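Local atomic coordinates of beta-N-acetylhexosaminidase (Bacteroides fragilis, PDB entry 4PYS), a protein that probably hydrolyses terminal N-acetylhexosamine residues from glycans, as a glycoside hydrolase family 20 enzyme with a TIM-barrel catalytic domain. Residues L429-A434 with L455-Q460; R133-D138 with K150-M155; A156-M161 with R449-I454; F407-V412 with D471-K476; L369-A374 with Y379-G384. All coordinates share one frame; numbering follows the deposited sequence.

Contact 1: L429-A434 with L455-Q460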
# COMPACT_ATOMS: atom_id res chain seq x y z
N LEU A 429 10.79 -6.84 -6.39
CA LEU A 429 9.96 -7.35 -5.31
C LEU A 429 8.50 -7.46 -5.68
O LEU A 429 7.80 -8.38 -5.24
CB LEU A 429 10.08 -6.46 -4.08
CG LEU A 429 11.47 -6.37 -3.46
CD1 LEU A 429 11.41 -5.49 -2.22
CD2 LEU A 429 12.01 -7.75 -3.12
N GLY A 430 8.02 -6.50 -6.47
CA GLY A 430 6.61 -6.49 -6.83
C GLY A 430 6.20 -5.12 -7.32
O GLY A 430 7.02 -4.39 -7.90
N MSE A 431 4.95 -4.77 -7.05
CA MSE A 431 4.32 -3.59 -7.62
C MSE A 431 3.61 -2.78 -6.56
O MSE A 431 3.15 -3.33 -5.54
CB MSE A 431 3.28 -4.02 -8.65
CG MSE A 431 3.84 -4.84 -9.79
SE MSE A 431 2.36 -5.39 -10.95
CE MSE A 431 1.64 -3.64 -11.37
N SER A 432 3.49 -1.48 -6.80
CA SER A 432 2.68 -0.63 -5.93
C SER A 432 1.62 0.09 -6.75
O SER A 432 1.72 0.16 -7.98
CB SER A 432 3.53 0.39 -5.17
OG SER A 432 4.26 1.21 -6.05
N SER A 433 0.62 0.61 -6.05
CA SER A 433 -0.40 1.46 -6.64
C SER A 433 -0.51 2.63 -5.69
O SER A 433 -0.21 2.49 -4.50
CB SER A 433 -1.73 0.71 -6.71
OG SER A 433 -2.07 0.17 -5.44
N ALA A 434 -0.92 3.80 -6.18
CA ALA A 434 -0.92 4.98 -5.32
C ALA A 434 -2.08 5.90 -5.58
O ALA A 434 -2.56 6.04 -6.71
CB ALA A 434 0.38 5.75 -5.46
N LEU A 455 -8.36 -2.54 -9.93
CA LEU A 455 -8.59 -3.96 -10.12
C LEU A 455 -7.59 -4.53 -11.12
O LEU A 455 -7.20 -5.69 -11.03
CB LEU A 455 -10.02 -4.21 -10.63
CG LEU A 455 -11.13 -3.82 -9.66
CD1 LEU A 455 -12.50 -4.01 -10.31
CD2 LEU A 455 -11.04 -4.68 -8.41
N ALA A 456 -7.18 -3.71 -12.08
CA ALA A 456 -6.20 -4.16 -13.06
C ALA A 456 -4.84 -4.28 -12.39
O ALA A 456 -4.09 -5.22 -12.66
CB ALA A 456 -6.13 -3.20 -14.24
N LEU A 457 -4.54 -3.35 -11.50
CA LEU A 457 -3.29 -3.41 -10.74
C LEU A 457 -3.27 -4.63 -9.82
O LEU A 457 -2.27 -5.35 -9.76
CB LEU A 457 -3.07 -2.11 -9.95
CG LEU A 457 -2.84 -0.90 -10.86
CD1 LEU A 457 -2.84 0.41 -10.07
CD2 LEU A 457 -1.55 -1.06 -11.66
N ALA A 458 -4.37 -4.88 -9.12
CA ALA A 458 -4.46 -6.07 -8.25
C ALA A 458 -4.31 -7.35 -9.04
O ALA A 458 -3.71 -8.31 -8.57
CB ALA A 458 -5.77 -6.08 -7.47
N GLU A 459 -4.88 -7.38 -10.24
CA GLU A 459 -4.76 -8.57 -11.10
C GLU A 459 -3.30 -8.79 -11.50
O GLU A 459 -2.78 -9.91 -11.47
CB GLU A 459 -5.64 -8.36 -12.35
CG GLU A 459 -5.70 -9.55 -13.29
CD GLU A 459 -6.67 -10.62 -12.82
OE1 GLU A 459 -7.22 -10.49 -11.72
OE2 GLU A 459 -6.88 -11.60 -13.57
N GLN A 460 -2.63 -7.71 -11.88
CA GLN A 460 -1.22 -7.81 -12.28
C GLN A 460 -0.33 -8.23 -11.12
O GLN A 460 0.64 -8.97 -11.30
CB GLN A 460 -0.78 -6.45 -12.85
CG GLN A 460 -1.36 -6.22 -14.26
CD GLN A 460 -1.14 -4.82 -14.78
OE1 GLN A 460 -0.75 -3.92 -14.04
NE2 GLN A 460 -1.40 -4.62 -16.06

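Contact 2: R133-D138 with K150-M155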
# COMPACT_ATOMS: atom_id res chain seq x y z
N ARG A 133 2.92 -6.33 -2.83
CA ARG A 133 1.67 -5.89 -3.47
C ARG A 133 1.08 -4.80 -2.59
O ARG A 133 0.50 -5.11 -1.54
CB ARG A 133 0.70 -7.09 -3.59
CG ARG A 133 1.32 -8.29 -4.36
CD ARG A 133 0.38 -9.50 -4.50
NE ARG A 133 -0.17 -9.89 -3.20
CZ ARG A 133 0.49 -10.57 -2.26
NH1 ARG A 133 1.76 -10.95 -2.45
NH2 ARG A 133 -0.13 -10.86 -1.12
N SER A 134 1.23 -3.53 -2.98
CA SER A 134 0.86 -2.45 -2.05
C SER A 134 -0.05 -1.39 -2.65
O SER A 134 -0.11 -1.21 -3.87
CB SER A 134 2.10 -1.72 -1.49
OG SER A 134 2.78 -1.03 -2.52
N PHE A 135 -0.76 -0.70 -1.75
CA PHE A 135 -1.54 0.47 -2.11
C PHE A 135 -1.08 1.58 -1.19
O PHE A 135 -0.95 1.36 0.02
CB PHE A 135 -3.03 0.24 -1.88
CG PHE A 135 -3.86 1.49 -2.03
CD1 PHE A 135 -4.04 2.06 -3.28
CD2 PHE A 135 -4.45 2.09 -0.93
CE1 PHE A 135 -4.81 3.21 -3.45
CE2 PHE A 135 -5.23 3.25 -1.08
CZ PHE A 135 -5.39 3.81 -2.34
N MSE A 136 -0.81 2.75 -1.75
CA MSE A 136 -0.41 3.92 -0.96
C MSE A 136 -1.49 4.98 -0.93
O MSE A 136 -2.07 5.32 -1.97
CB MSE A 136 0.85 4.55 -1.56
CG MSE A 136 1.43 5.65 -0.65
SE MSE A 136 2.34 7.04 -1.64
CE MSE A 136 0.79 8.09 -2.12
N LEU A 137 -1.75 5.54 0.25
CA LEU A 137 -2.67 6.67 0.37
C LEU A 137 -1.91 7.87 0.91
O LEU A 137 -1.15 7.74 1.87
CB LEU A 137 -3.85 6.33 1.29
CG LEU A 137 -4.90 7.45 1.44
CD1 LEU A 137 -5.54 7.80 0.11
CD2 LEU A 137 -5.96 7.03 2.45
N ASP A 138 -2.11 9.01 0.27
CA ASP A 138 -1.50 10.28 0.67
C ASP A 138 -2.36 10.90 1.76
O ASP A 138 -3.38 11.52 1.48
CB ASP A 138 -1.43 11.20 -0.56
CG ASP A 138 -0.83 12.56 -0.27
OD1 ASP A 138 -0.46 12.90 0.89
OD2 ASP A 138 -0.74 13.33 -1.25
N LYS A 150 -9.24 2.82 7.45
CA LYS A 150 -9.63 1.41 7.55
C LYS A 150 -10.28 0.89 6.27
O LYS A 150 -10.02 -0.24 5.86
CB LYS A 150 -10.59 1.20 8.73
CG LYS A 150 -9.91 1.30 10.10
CD LYS A 150 -10.92 1.11 11.20
CE LYS A 150 -10.26 1.15 12.56
NZ LYS A 150 -11.27 1.00 13.64
N LYS A 151 -11.10 1.72 5.63
CA LYS A 151 -11.77 1.34 4.39
C LYS A 151 -10.77 0.94 3.31
O LYS A 151 -10.99 -0.03 2.58
CB LYS A 151 -12.64 2.49 3.88
CG LYS A 151 -13.13 2.32 2.43
CD LYS A 151 -14.12 3.43 2.04
CE LYS A 151 -14.57 3.29 0.56
NZ LYS A 151 -15.58 4.35 0.20
N TYR A 152 -9.67 1.66 3.22
CA TYR A 152 -8.69 1.35 2.17
C TYR A 152 -7.73 0.24 2.55
O TYR A 152 -7.22 -0.48 1.68
CB TYR A 152 -8.00 2.63 1.68
CG TYR A 152 -9.03 3.49 1.01
CD1 TYR A 152 -9.60 3.09 -0.20
CD2 TYR A 152 -9.50 4.64 1.60
CE1 TYR A 152 -10.59 3.84 -0.81
CE2 TYR A 152 -10.49 5.41 0.99
CZ TYR A 152 -11.02 5.00 -0.21
OH TYR A 152 -12.01 5.76 -0.79
N ILE A 153 -7.51 0.06 3.85
CA ILE A 153 -6.80 -1.14 4.31
C ILE A 153 -7.66 -2.37 4.02
O ILE A 153 -7.16 -3.39 3.52
CB ILE A 153 -6.52 -1.03 5.81
CG1 ILE A 153 -5.42 0.01 6.05
CG2 ILE A 153 -6.15 -2.41 6.40
CD1 ILE A 153 -5.17 0.35 7.53
N ASP A 154 -8.95 -2.26 4.31
CA ASP A 154 -9.87 -3.35 4.01
C ASP A 154 -9.90 -3.64 2.51
O ASP A 154 -9.93 -4.80 2.09
CB ASP A 154 -11.27 -2.98 4.52
CG ASP A 154 -12.18 -4.18 4.70
OD1 ASP A 154 -11.72 -5.22 5.25
OD2 ASP A 154 -13.36 -4.09 4.30
N MSE A 155 -9.86 -2.58 1.70
CA MSE A 155 -9.81 -2.76 0.24
C MSE A 155 -8.56 -3.52 -0.17
O MSE A 155 -8.61 -4.44 -1.00
CB MSE A 155 -9.84 -1.40 -0.47
CG MSE A 155 -9.64 -1.55 -1.97
SE MSE A 155 -9.05 0.12 -2.79
CE MSE A 155 -7.23 0.10 -2.10

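Contact 3: A156-M161 with R449-I454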
# COMPACT_ATOMS: atom_id res chain seq x y z
N ALA A 156 -7.43 -3.14 0.40
CA ALA A 156 -6.16 -3.77 0.03
C ALA A 156 -6.24 -5.26 0.30
O ALA A 156 -5.86 -6.07 -0.54
CB ALA A 156 -5.02 -3.12 0.82
N SER A 157 -6.77 -5.63 1.46
CA SER A 157 -6.91 -7.04 1.82
C SER A 157 -7.87 -7.75 0.88
O SER A 157 -7.62 -8.88 0.45
CB SER A 157 -7.43 -7.17 3.25
OG SER A 157 -7.43 -8.53 3.67
N MSE A 158 -8.97 -7.07 0.55
CA MSE A 158 -9.99 -7.62 -0.33
C MSE A 158 -9.41 -7.99 -1.69
O MSE A 158 -9.85 -8.94 -2.34
CB MSE A 158 -11.13 -6.60 -0.50
CG MSE A 158 -12.23 -7.03 -1.45
SE MSE A 158 -13.55 -5.61 -1.61
CE MSE A 158 -12.43 -4.33 -2.60
N LEU A 159 -8.40 -7.23 -2.12
CA LEU A 159 -7.80 -7.40 -3.44
C LEU A 159 -6.52 -8.22 -3.34
O LEU A 159 -5.74 -8.29 -4.30
CB LEU A 159 -7.51 -6.03 -4.05
CG LEU A 159 -8.77 -5.21 -4.35
CD1 LEU A 159 -8.42 -3.86 -4.94
CD2 LEU A 159 -9.69 -5.95 -5.29
N LYS A 160 -6.33 -8.85 -2.18
CA LYS A 160 -5.19 -9.73 -1.89
C LYS A 160 -3.81 -9.04 -1.91
O LYS A 160 -2.80 -9.68 -2.13
CB LYS A 160 -5.21 -10.97 -2.80
CG LYS A 160 -6.48 -11.82 -2.60
CD LYS A 160 -6.28 -13.24 -3.18
CE LYS A 160 -7.45 -14.16 -2.87
NZ LYS A 160 -8.65 -13.86 -3.73
N MSE A 161 -3.79 -7.74 -1.64
CA MSE A 161 -2.51 -7.06 -1.41
C MSE A 161 -2.01 -7.36 -0.03
O MSE A 161 -2.73 -7.95 0.78
CB MSE A 161 -2.70 -5.56 -1.60
CG MSE A 161 -3.18 -5.28 -2.99
SE MSE A 161 -3.30 -3.35 -3.25
CE MSE A 161 -4.14 -3.38 -5.02
N ARG A 449 -11.57 7.67 -8.50
CA ARG A 449 -10.22 7.58 -9.06
C ARG A 449 -9.65 6.17 -8.89
O ARG A 449 -9.00 5.62 -9.79
CB ARG A 449 -9.30 8.57 -8.32
CG ARG A 449 -9.50 10.02 -8.72
CD ARG A 449 -9.08 10.96 -7.57
NE ARG A 449 -9.06 12.34 -8.02
CZ ARG A 449 -10.15 13.08 -8.23
NH1 ARG A 449 -11.36 12.57 -8.00
NH2 ARG A 449 -10.02 14.33 -8.66
N VAL A 450 -9.88 5.58 -7.73
CA VAL A 450 -9.30 4.28 -7.40
C VAL A 450 -9.93 3.14 -8.21
O VAL A 450 -9.21 2.29 -8.74
CB VAL A 450 -9.40 4.01 -5.91
CG1 VAL A 450 -8.97 2.58 -5.58
CG2 VAL A 450 -8.53 5.02 -5.14
N PHE A 451 -11.26 3.12 -8.30
CA PHE A 451 -11.99 2.06 -9.03
C PHE A 451 -12.50 2.55 -10.37
O PHE A 451 -13.05 3.64 -10.45
CB PHE A 451 -13.19 1.59 -8.20
CG PHE A 451 -12.80 0.79 -6.99
CD1 PHE A 451 -12.53 1.43 -5.79
CD2 PHE A 451 -12.68 -0.59 -7.07
CE1 PHE A 451 -12.15 0.69 -4.67
CE2 PHE A 451 -12.31 -1.33 -5.96
CZ PHE A 451 -12.05 -0.68 -4.76
N PRO A 452 -12.43 1.69 -11.41
CA PRO A 452 -12.02 0.29 -11.39
C PRO A 452 -10.54 0.05 -11.68
O PRO A 452 -10.15 -1.09 -11.72
CB PRO A 452 -12.84 -0.33 -12.54
CG PRO A 452 -12.95 0.80 -13.52
CD PRO A 452 -13.09 2.06 -12.68
N ARG A 453 -9.74 1.08 -11.91
CA ARG A 453 -8.37 0.81 -12.36
C ARG A 453 -7.53 0.04 -11.36
O ARG A 453 -6.62 -0.71 -11.75
CB ARG A 453 -7.68 2.10 -12.81
CG ARG A 453 -8.30 2.69 -14.09
CD ARG A 453 -7.74 4.07 -14.42
NE ARG A 453 -7.95 4.99 -13.30
CZ ARG A 453 -7.37 6.18 -13.17
NH1 ARG A 453 -6.55 6.62 -14.11
NH2 ARG A 453 -7.62 6.92 -12.10
N ILE A 454 -7.82 0.16 -10.07
CA ILE A 454 -7.06 -0.64 -9.09
C ILE A 454 -7.25 -2.15 -9.29
O ILE A 454 -6.41 -2.96 -8.90
CB ILE A 454 -7.40 -0.25 -7.63
CG1 ILE A 454 -6.32 -0.81 -6.68
CG2 ILE A 454 -8.80 -0.73 -7.24
CD1 ILE A 454 -6.05 0.04 -5.50

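Contact 4: F407-V412 with D471-K476. With FMT (formic acid), chain K.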
# COMPACT_ATOMS: atom_id res chain seq x y z
N PHE A 407 -4.96 8.49 -17.75
CA PHE A 407 -4.97 7.15 -18.37
C PHE A 407 -6.22 6.37 -17.98
O PHE A 407 -6.89 6.71 -17.00
CB PHE A 407 -3.70 6.34 -18.04
CG PHE A 407 -3.53 5.99 -16.58
CD1 PHE A 407 -4.06 4.81 -16.07
CD2 PHE A 407 -2.80 6.81 -15.73
CE1 PHE A 407 -3.90 4.46 -14.74
CE2 PHE A 407 -2.63 6.46 -14.39
CZ PHE A 407 -3.17 5.30 -13.90
N ASP A 408 -6.55 5.33 -18.74
CA ASP A 408 -7.74 4.56 -18.41
C ASP A 408 -7.46 3.08 -18.17
O ASP A 408 -6.30 2.66 -18.04
CB ASP A 408 -8.85 4.79 -19.48
CG ASP A 408 -8.56 4.11 -20.81
OD1 ASP A 408 -7.54 3.39 -20.94
OD2 ASP A 408 -9.37 4.29 -21.75
N LEU A 409 -8.52 2.28 -18.10
CA LEU A 409 -8.37 0.88 -17.73
C LEU A 409 -7.60 0.08 -18.78
O LEU A 409 -6.84 -0.85 -18.43
CB LEU A 409 -9.75 0.25 -17.49
CG LEU A 409 -9.76 -1.14 -16.83
CD1 LEU A 409 -9.25 -1.07 -15.38
CD2 LEU A 409 -11.17 -1.72 -16.87
N GLU A 410 -7.77 0.43 -20.06
CA GLU A 410 -6.98 -0.19 -21.12
C GLU A 410 -5.50 0.12 -20.98
O GLU A 410 -4.66 -0.76 -21.19
CB GLU A 410 -7.47 0.23 -22.52
CG GLU A 410 -8.55 -0.66 -23.10
CD GLU A 410 -8.86 -0.38 -24.57
OE1 GLU A 410 -10.04 -0.47 -24.94
OE2 GLU A 410 -7.92 -0.07 -25.34
N ASP A 411 -5.15 1.36 -20.65
CA ASP A 411 -3.75 1.72 -20.50
C ASP A 411 -3.11 0.90 -19.39
O ASP A 411 -2.03 0.33 -19.56
CB ASP A 411 -3.57 3.22 -20.21
CG ASP A 411 -4.04 4.10 -21.35
OD1 ASP A 411 -3.72 3.79 -22.53
OD2 ASP A 411 -4.72 5.11 -21.07
N VAL A 412 -3.76 0.83 -18.23
CA VAL A 412 -3.14 0.13 -17.12
C VAL A 412 -3.05 -1.37 -17.43
O VAL A 412 -2.02 -2.00 -17.20
CB VAL A 412 -3.79 0.42 -15.74
CG1 VAL A 412 -5.28 0.23 -15.78
CG2 VAL A 412 -3.17 -0.44 -14.65
N ASP A 471 -10.66 -7.96 -22.99
CA ASP A 471 -12.10 -8.16 -23.10
C ASP A 471 -12.56 -9.10 -22.00
O ASP A 471 -13.60 -8.86 -21.37
CB ASP A 471 -12.48 -8.73 -24.47
CG ASP A 471 -12.17 -7.78 -25.61
OD1 ASP A 471 -12.27 -6.55 -25.42
OD2 ASP A 471 -11.83 -8.28 -26.70
N GLU A 472 -11.79 -10.15 -21.73
CA GLU A 472 -12.16 -11.07 -20.65
C GLU A 472 -12.06 -10.41 -19.28
O GLU A 472 -12.96 -10.57 -18.44
CB GLU A 472 -11.30 -12.34 -20.67
CG GLU A 472 -11.63 -13.26 -19.51
CD GLU A 472 -10.87 -14.58 -19.56
OE1 GLU A 472 -9.87 -14.67 -20.29
OE2 GLU A 472 -11.30 -15.54 -18.87
N PHE A 473 -10.97 -9.69 -19.06
CA PHE A 473 -10.76 -9.01 -17.80
C PHE A 473 -11.84 -7.96 -17.54
O PHE A 473 -12.40 -7.89 -16.45
CB PHE A 473 -9.40 -8.34 -17.78
CG PHE A 473 -9.23 -7.42 -16.62
CD1 PHE A 473 -9.03 -7.93 -15.35
CD2 PHE A 473 -9.31 -6.05 -16.80
CE1 PHE A 473 -8.90 -7.07 -14.26
CE2 PHE A 473 -9.18 -5.19 -15.73
CZ PHE A 473 -8.98 -5.71 -14.46
N TYR A 474 -12.14 -7.14 -18.55
CA TYR A 474 -13.15 -6.10 -18.40
C TYR A 474 -14.54 -6.71 -18.14
O TYR A 474 -15.34 -6.17 -17.37
CB TYR A 474 -13.15 -5.22 -19.65
CG TYR A 474 -14.11 -4.06 -19.62
CD1 TYR A 474 -14.22 -3.25 -18.49
CD2 TYR A 474 -14.88 -3.75 -20.72
CE1 TYR A 474 -15.10 -2.16 -18.47
CE2 TYR A 474 -15.75 -2.68 -20.71
CZ TYR A 474 -15.86 -1.89 -19.58
OH TYR A 474 -16.74 -0.82 -19.58
N GLY A 475 -14.83 -7.85 -18.77
CA GLY A 475 -16.08 -8.54 -18.52
C GLY A 475 -16.21 -8.95 -17.06
O GLY A 475 -17.29 -8.88 -16.48
N LYS A 476 -15.09 -9.38 -16.47
CA LYS A 476 -15.08 -9.76 -15.06
C LYS A 476 -15.30 -8.55 -14.17
O LYS A 476 -16.07 -8.62 -13.22
CB LYS A 476 -13.73 -10.40 -14.69
CG LYS A 476 -13.46 -11.75 -15.37
CD LYS A 476 -12.09 -12.27 -14.88
CE LYS A 476 -11.69 -13.52 -15.62
NZ LYS A 476 -10.41 -14.05 -15.08
C FMT K . -12.46 -15.81 -11.71
O1 FMT K . -11.96 -16.07 -12.81
O2 FMT K . -12.91 -16.65 -10.92

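Contact 5: L369-A374 with Y379-G384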
# COMPACT_ATOMS: atom_id res chain seq x y z
N LEU A 369 15.15 4.59 -15.60
CA LEU A 369 16.44 4.99 -15.02
C LEU A 369 16.66 4.44 -13.61
O LEU A 369 17.71 3.89 -13.31
CB LEU A 369 16.61 6.52 -15.03
CG LEU A 369 17.95 7.05 -14.48
CD1 LEU A 369 19.11 6.40 -15.21
CD2 LEU A 369 18.03 8.56 -14.60
N ALA A 370 15.66 4.58 -12.74
CA ALA A 370 15.81 4.13 -11.36
C ALA A 370 15.92 2.61 -11.28
O ALA A 370 16.69 2.07 -10.48
CB ALA A 370 14.67 4.61 -10.51
N LEU A 371 15.12 1.93 -12.08
CA LEU A 371 15.18 0.49 -12.17
C LEU A 371 16.58 0.06 -12.59
O LEU A 371 17.18 -0.84 -12.00
CB LEU A 371 14.15 -0.03 -13.18
CG LEU A 371 14.26 -1.52 -13.50
CD1 LEU A 371 13.97 -2.32 -12.26
CD2 LEU A 371 13.30 -1.93 -14.61
N LYS A 372 17.12 0.71 -13.63
CA LYS A 372 18.45 0.37 -14.12
C LYS A 372 19.56 0.62 -13.10
O LYS A 372 20.48 -0.19 -12.97
CB LYS A 372 18.75 1.10 -15.44
CG LYS A 372 18.11 0.46 -16.66
CD LYS A 372 18.72 0.95 -17.97
CE LYS A 372 18.10 2.26 -18.46
NZ LYS A 372 18.76 3.47 -17.89
N ASN A 373 19.49 1.73 -12.38
CA ASN A 373 20.54 2.03 -11.40
C ASN A 373 20.43 1.19 -10.13
O ASN A 373 21.43 0.87 -9.49
CB ASN A 373 20.56 3.53 -11.08
CG ASN A 373 21.10 4.35 -12.23
OD1 ASN A 373 21.54 3.80 -13.24
ND2 ASN A 373 21.07 5.67 -12.09
N ALA A 374 19.20 0.83 -9.78
CA ALA A 374 18.99 -0.07 -8.65
C ALA A 374 19.61 -1.45 -8.92
O ALA A 374 20.23 -2.03 -8.03
CB ALA A 374 17.52 -0.19 -8.33
N TYR A 379 20.22 -3.04 -5.44
CA TYR A 379 19.12 -2.64 -4.57
C TYR A 379 17.83 -3.32 -5.04
O TYR A 379 17.51 -3.27 -6.23
CB TYR A 379 18.87 -1.13 -4.63
CG TYR A 379 20.05 -0.23 -4.27
CD1 TYR A 379 20.96 -0.58 -3.28
CD2 TYR A 379 20.22 1.00 -4.91
CE1 TYR A 379 22.02 0.25 -2.96
CE2 TYR A 379 21.27 1.84 -4.59
CZ TYR A 379 22.18 1.46 -3.62
OH TYR A 379 23.23 2.29 -3.30
N PRO A 380 17.08 -3.93 -4.11
CA PRO A 380 15.74 -4.42 -4.47
C PRO A 380 14.83 -3.28 -4.90
O PRO A 380 15.02 -2.14 -4.46
CB PRO A 380 15.22 -5.01 -3.15
CG PRO A 380 16.44 -5.27 -2.33
CD PRO A 380 17.43 -4.22 -2.72
N VAL A 381 13.83 -3.58 -5.73
CA VAL A 381 12.99 -2.57 -6.37
C VAL A 381 11.52 -2.87 -6.22
O VAL A 381 11.09 -4.02 -6.40
CB VAL A 381 13.27 -2.51 -7.89
CG1 VAL A 381 12.28 -1.59 -8.60
CG2 VAL A 381 14.66 -2.07 -8.16
N ILE A 382 10.74 -1.84 -5.90
CA ILE A 382 9.28 -1.90 -6.00
C ILE A 382 8.86 -1.12 -7.24
O ILE A 382 9.28 0.03 -7.42
CB ILE A 382 8.62 -1.27 -4.76
CG1 ILE A 382 8.96 -2.09 -3.51
CG2 ILE A 382 7.09 -1.15 -4.95
CD1 ILE A 382 8.87 -1.28 -2.21
N CYS A 383 8.06 -1.75 -8.11
CA CYS A 383 7.65 -1.11 -9.36
C CYS A 383 6.37 -0.32 -9.15
O CYS A 383 5.29 -0.90 -9.04
CB CYS A 383 7.45 -2.15 -10.47
SG CYS A 383 8.90 -3.15 -10.81
N GLY A 384 6.49 1.01 -9.10
CA GLY A 384 5.34 1.86 -8.84
C GLY A 384 5.30 3.06 -9.76
O GLY A 384 5.18 4.20 -9.31

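Contact 1: L429-A434 with L455-Q460
The selenomethionine M431 lays the end of its side chain over the first carbons of Q460, its SE 3.8 Å from Q460 CB. A bend at the last torsion (chi3 57°) turns the methyl away from the run of the chain and toward the amide, so that M431 CE lies 3.6 Å from Q460 OE1; the two side chains cross at about a right angle. The same methyl meets the leucine one helical turn earlier, with L457 CD2 4.1 Å from M431 CE. The other branch of that leucine goes to the serine two residues along the strand, L457 CD1 lying 3.6 Å from S433 CB. This is strand 428-435 against helix 453-462 in the TIM barrel of the family 20 catalytic domain: segments 429-434 and 455-460 run antiparallel at 169°, their axes 9.1 Å apart, and M431 and S433 both point outward from the sheet to the helix. No hydrogen bond crosses between the two segments, and the polar groups in this buried layer find partners to the side. S433 OG bonds to S134 O on the adjacent strand. Q460 NE2 reaches V412 O, while its OE1 is held by N416 ND2, which together fix the rotation of the amide.

Contact 2: R133-D138 with K150-M155
The first beta-alpha-beta unit of the catalytic barrel, strand 132-138, helix 146-158 and strand 163-170, is packed here through its opening strand and its helix. The selenomethionine M155 places its methyl over the middle of the F135 ring: CE lies 3.6 Å from the ring centroid, only 14° off the normal, a CH-pi contact. M155 SE stands farther out above that face, a Met-aromatic arrangement in which the methyl does the touching. With chi1 at 171°, F135 CG lies opposite the backbone N and the ring extends toward the helix, bringing F135 CE2 to 4.0 Å from Y152 CB. A looser touch follows two residues along the strand, where L137 CD2 is 4.4 Å from Y152 CD2. Y152 OH is hydrogen-bonded to D447. The axes of 133-138 and 150-155 run antiparallel at 163°, 9.6 Å apart at their closest; F135 also packs on S433 and L435 of strand 428-435, while I153 turns from the strand to F164 of strand 163-170 and to helix 203-214.

Contact 3: A156-M161 with R449-I454
I454 is gripped by two side chains at once, and this is the close half of the contact. L159 CD1 sits 3.9 Å from I454 CG2, and M161 CE comes to 3.8 Å from I454 CG1, with I454 CD1 almost as near to that methyl. Beyond CG, M161 runs fully extended (chi3 -173°), which carries its selenomethionine methyl across to the isoleucine. The other half, looser though still buried, lies at F451, where M158 CE approaches the ring at its edge, near the plane, 4.3 Å from F451 CZ. One segment ends a helix of the catalytic barrel; the other is the break between two. Helix 146-158 finishes in a Schellman motif with K160 as the positive-phi residue: M161 N bonds to A156 O at 2.9 Å and K160 N to S157 O. This turn leaves L159 and M161, on either side of K160 in sequence, both directed to segment 449-454. There a break at F451 and a cis peptide before P452 separate helices 447-450 and 453-462, and R453 NH2 bonds across the break to R449 O at 3.0 Å. I454 CG2 lies over one face of the F451 ring, offset toward the rim, and F451 also meets the Y489 ring.

Contact 4: F407-V412 with D471-K476
L409 reaches across to two aromatic residues of helix 470-486 with its two methyl groups. From CB the chain continues with CG opposite the backbone N (chi1 -168°), directing the branch point at the facing helix. There CD1 approaches the F473 ring at its edge, near the ring plane, 4.1 Å from F473 CE2. The second methyl, CD2, meets the next residue, 3.8 Å from Y474 CD1, and lies farther, 4.2 Å, from F473 CE2, so the leucine fits across the neighbouring rings. L409 opens helix 409-415, whose start is fixed by a capping box: D411 N bonds to D408 OD1 at 3.1 Å, nearly along its C-O axis, and D408 N returns a 3.0 Å bond to D411 OD2. On the far helix K476 makes a weak 3.4 Å bond from NZ to O1 of a formic acid, probably from the crystallisation liquor, besides a salt bridge to E468. With these polar groups engaged in the capping box or on other partners, L409 joins the two segments by apolar contact with F473 and Y474, with no directional bond between them.

Contact 5: L369-A374 with Y379-G384
This is a tight helix-to-strand turn on the catalytic barrel: helix 369-376 runs out, and after a few residues the chain enters strand 381-383. A single backbone bond closes the turn, Y379 N to A374 O at 2.8 Å. Beside it A374 CB and Y379 CB lie 4.0 Å apart. With Y379 CG beside the backbone N (chi1 -57°), the ring passes A374, its CD2 4.1 Å from A374 CA. Packing is closest two residues further on: A374 CB presses against V381 CG2 at 3.4 Å, tighter than usual for two carbons. One turn back in the helix, L371 lies across V381 at about a right angle, its CD1 4.1 Å from V381 CG1. V381 thus meets the helix with both methyls, CG2 on the alanine and CG1 on the leucine. Y379 OH is hydrogen-bonded to L352 N. The strand itself lies between strands 356-360 and 428-435: I382 makes backbone bonds to I358 and W360, V381 to L427 and L429. L371 and V381 both also rest on I428 of strand 428-435, and A370 of the helix on W360 of strand 356-360.

Contacts 1, 2 and 5 meet in one sheet, with strand 428-435 of contact 1 lying between strand 132-138 of contact 2 and strand 381-383 of contact 5. Contact 3 continues contacts 1 and 2 on the outer side of the barrel: its centre is about 8 Å from each, it shares helix 453-462 with the first and helix 146-158 with the second, and I454 CD1 comes within 3.6 Å of both M155 CE and F135 CD1. Contact 4 adds a further layer, where F473 CZ reaches A456 CA at 3.5 Å and L409 CD1 packs on R453 CA. Contacts 4 and 5 stand farthest apart, about 26 Å between centres. The zinc-binding cysteines, C242, C260, C301 and C304, belong to none of these segments.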